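RRNA adenine N-6-methyltransferase (Saccharopolyspora erythraea, PDB 6NVM) transfers two methyl groups from S-adenosyl-L-methionine to the N6 of one adenine of 23S rRNA, lowering the ribosome's affinity for macrolide, lincosamide and streptogramin B antibiotics. Local coordinates at residues S236-E239 / L240-G244; N248-A251 / S252-K256. One frame throughout, in Å; residues are numbered along the deposited sequence.

Interaction 1 (S236-E239 / L240-G244); sequences SMVE and LCFTG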
# COMPACT_ATOMS: atom_id res chain seq x y z
N SER A 236 9.96 8.78 15.23
CA SER A 236 11.18 9.56 15.38
C SER A 236 12.42 8.68 15.29
O SER A 236 13.43 9.09 14.70
CB SER A 236 11.15 10.33 16.70
OG SER A 236 12.34 11.07 16.88
N MET A 237 12.36 7.48 15.86
CA MET A 237 13.50 6.56 15.79
C MET A 237 13.76 6.13 14.35
O MET A 237 14.92 6.07 13.91
CB MET A 237 13.25 5.34 16.67
CG MET A 237 14.32 4.25 16.58
SD MET A 237 13.73 2.62 17.08
CE MET A 237 12.60 2.24 15.73
N VAL A 238 12.71 5.78 13.61
CA VAL A 238 12.87 5.34 12.23
C VAL A 238 13.44 6.47 11.38
O VAL A 238 14.39 6.28 10.61
CB VAL A 238 11.54 4.83 11.67
CG1 VAL A 238 11.67 4.50 10.19
CG2 VAL A 238 11.09 3.59 12.44
N GLU A 239 12.87 7.67 11.52
CA GLU A 239 13.40 8.84 10.83
C GLU A 239 14.89 9.01 11.11
O GLU A 239 15.70 9.17 10.19
CB GLU A 239 12.64 10.10 11.25
CG GLU A 239 11.21 10.17 10.75
CD GLU A 239 11.11 10.55 9.28
OE1 GLU A 239 12.15 10.53 8.58
OE2 GLU A 239 10.00 10.87 8.82
N LEU A 240 15.26 8.98 12.39
CA LEU A 240 16.65 9.20 12.78
C LEU A 240 17.59 8.22 12.08
O LEU A 240 18.66 8.61 11.61
CB LEU A 240 16.77 9.07 14.30
CG LEU A 240 18.19 9.05 14.88
CD1 LEU A 240 18.93 10.33 14.53
CD2 LEU A 240 18.12 8.85 16.39
N CYS A 241 17.20 6.95 12.01
CA CYS A 241 18.10 5.93 11.47
C CYS A 241 18.19 5.98 9.95
O CYS A 241 19.24 5.65 9.39
CB CYS A 241 17.65 4.54 11.91
SG CYS A 241 17.83 4.25 13.69
N PHE A 242 17.12 6.39 9.27
CA PHE A 242 17.14 6.43 7.81
C PHE A 242 17.92 7.62 7.26
O PHE A 242 18.22 7.64 6.06
CB PHE A 242 15.71 6.45 7.27
CG PHE A 242 15.16 5.07 6.97
CD1 PHE A 242 14.53 4.33 7.96
CD2 PHE A 242 15.31 4.51 5.71
CE1 PHE A 242 14.04 3.06 7.69
CE2 PHE A 242 14.82 3.24 5.43
CZ PHE A 242 14.19 2.51 6.42
N THR A 243 18.28 8.60 8.10
CA THR A 243 19.16 9.68 7.63
C THR A 243 20.60 9.20 7.50
O THR A 243 21.34 9.70 6.65
CB THR A 243 19.11 10.88 8.58
OG1 THR A 243 19.70 10.52 9.84
CG2 THR A 243 17.68 11.36 8.79
N GLY A 244 21.00 8.24 8.32
CA GLY A 244 22.34 7.69 8.25
C GLY A 244 23.39 8.45 9.04
O GLY A 244 24.58 8.16 8.89

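Interaction 2 (N248-A251 / S252-K256); sequences NIQA and SLLRK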
# COMPACT_ATOMS: atom_id res chain seq x y z
N ASN A 248 26.60 4.52 10.61
CA ASN A 248 25.92 3.25 10.80
C ASN A 248 24.70 3.44 11.70
O ASN A 248 24.53 4.48 12.34
CB ASN A 248 26.87 2.21 11.42
CG ASN A 248 27.67 2.76 12.58
OD1 ASN A 248 27.19 2.79 13.71
ND2 ASN A 248 28.89 3.22 12.30
N ILE A 249 23.84 2.42 11.73
CA ILE A 249 22.63 2.51 12.53
C ILE A 249 22.98 2.73 14.00
O ILE A 249 22.31 3.50 14.69
CB ILE A 249 21.75 1.26 12.33
CG1 ILE A 249 20.44 1.43 13.09
CG2 ILE A 249 22.48 -0.00 12.79
CD1 ILE A 249 19.41 0.37 12.79
N GLN A 250 24.03 2.08 14.48
CA GLN A 250 24.42 2.29 15.87
C GLN A 250 24.80 3.74 16.13
O GLN A 250 24.39 4.33 17.14
CB GLN A 250 25.59 1.36 16.24
CG GLN A 250 26.03 1.49 17.69
CD GLN A 250 26.78 0.27 18.18
OE1 GLN A 250 27.53 -0.35 17.42
NE2 GLN A 250 26.58 -0.09 19.44
N ALA A 251 25.57 4.34 15.22
CA ALA A 251 25.99 5.73 15.40
C ALA A 251 24.79 6.67 15.38
O ALA A 251 24.73 7.62 16.17
CB ALA A 251 26.99 6.11 14.31
N SER A 252 23.83 6.41 14.50
CA SER A 252 22.62 7.23 14.46
C SER A 252 21.87 7.15 15.78
O SER A 252 21.48 8.17 16.36
CB SER A 252 21.72 6.78 13.31
OG SER A 252 22.45 6.74 12.09
N LEU A 253 21.66 5.93 16.29
CA LEU A 253 20.93 5.77 17.55
C LEU A 253 21.64 6.45 18.71
O LEU A 253 20.99 6.93 19.64
CB LEU A 253 20.73 4.29 17.85
CG LEU A 253 19.79 3.57 16.88
CD1 LEU A 253 19.86 2.06 17.11
CD2 LEU A 253 18.37 4.09 17.05
N LEU A 254 22.98 6.48 18.69
CA LEU A 254 23.73 7.10 19.77
C LEU A 254 23.49 8.60 19.86
O LEU A 254 23.74 9.19 20.91
CB LEU A 254 25.22 6.81 19.60
CG LEU A 254 25.63 5.35 19.84
CD1 LEU A 254 27.03 5.10 19.31
CD2 LEU A 254 25.55 5.00 21.32
N ARG A 255 23.02 9.23 18.77
CA ARG A 255 22.69 10.65 18.82
C ARG A 255 21.50 10.93 19.73
O ARG A 255 21.31 12.08 20.14
CB ARG A 255 22.37 11.17 17.42
CG ARG A 255 23.33 10.74 16.32
CD ARG A 255 24.76 11.15 16.60
NE ARG A 255 25.48 11.45 15.36
CZ ARG A 255 26.81 11.48 15.24
NH1 ARG A 255 27.58 11.21 16.28
NH2 ARG A 255 27.36 11.77 14.07
N LYS A 256 20.69 9.92 20.04
CA LYS A 256 19.49 10.09 20.84
C LYS A 256 19.41 9.19 22.06
O LYS A 256 18.72 9.54 23.02
CB LYS A 256 18.23 9.85 19.98
CG LYS A 256 16.91 10.04 20.71
CD LYS A 256 15.73 9.55 19.88
CE LYS A 256 15.32 10.55 18.80
NZ LYS A 256 14.44 11.62 19.33

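Interaction 1 (S236-E239 / L240-G244)
With CG1 of V238 swung opposite its own backbone N (chi1 174°) and the F242 ring carried at a chi1 of -92°, well off the usual staggered value, the two side chains run side by side one helical turn apart. The branch CG1 of V238 meets the CD1–CE1 side of the ring, coming within 3.6 Å of CD1. A branched aliphatic residue suits this place because one methyl can lie against the ring while CG2 takes another direction. The same ring turns an edge toward the main chain: V238 O lies near its plane, 3.3 Å from CD1.

That carbonyl is also gripped by a regular helical bond, F242 N to V238 O at 3.0 Å, and the turns before it are closed by L240 N on S236 O and C241 N on M237 O. The pattern then frays. T243 N reaches E239 O only weakly, at 3.4 Å, and F242 N makes a second weak bond to the same oxygen. T243 adds a side-chain bond at this last turn, its OG1 donating to L240 O at 2.8 Å. Its methyl CG2 rests 3.3 Å from E239 O. The chain leaves the helix at G244, where a positive phi of 86° suits glycine, which has no CB to meet the carbonyl oxygen of T243.

Residues 236-243 form the C-terminal end of helix 228-243, and its sides serve different neighbours. V238 packs on V186 and M187 of helix 183-188, where R183 forms a salt bridge with E239 OE2. The buried C241 instead lies against W285 of helix 282-292 and against I249 and L253 of helix 249-254.

Interaction 2 (N248-A251 / S252-K256)
Three consecutive i to i+4 bonds, S252 N to N248 O, L253 N to I249 O and L254 N to Q250 O, each 3.0 Å long, wind this short helix. N248 is its N-cap: OD1 accepts from A251 N at 2.7 Å, with the donor above the amide's carbonyl plane and off its lone pairs. Asparagine fits because its short side chain can fold back over the first turn.

On the buried face I249 and L253 lie alongside each other, CG1 of the isoleucine 4.1 Å from CD1 of the leucine. CG of L253 stands beside its own backbone N (chi1 -67°), which lays it over I249 O at 3.3 Å. One residue further on, the side chains of Q250 and L254 cross at a slant, CG to CD1. The chain of R255 folds back, drawing its aliphatic CG and CD past A251 O.

The chemistry thus divides by face. I249 and L253 turn inward to helices 228-243 and 282-292, whereas L254 lies exposed beside helix 259-269. S252, though buried, has its OG hydrogen-bonded to V245 O. The cap gives the first-turn A251 N–H an acceptor that a helix start cannot supply from its own main chain.

How the interactions relate
Interactions 1 and 2 come in series along the chain, their centres about 9 Å apart: 236-244 ends helix 228-243, a short loop follows, and 248-256 forms helix 249-254. The two helices pack directly. C241 SG lies 3.4 Å from L253 CD2, L240 CD2 touches S252 O, and G244 C comes near S252 OG. W285 of helix 282-292 meets both C241 and I249, so three helices share one apolar core. They belong to the helical C-terminal part, beyond the seven-stranded mixed sheet of the methyltransferase fold. In Erm-family enzymes this part is thought to contribute to RNA binding; the contacts shape it, away from the predicted S-adenosyl-L-methionine site.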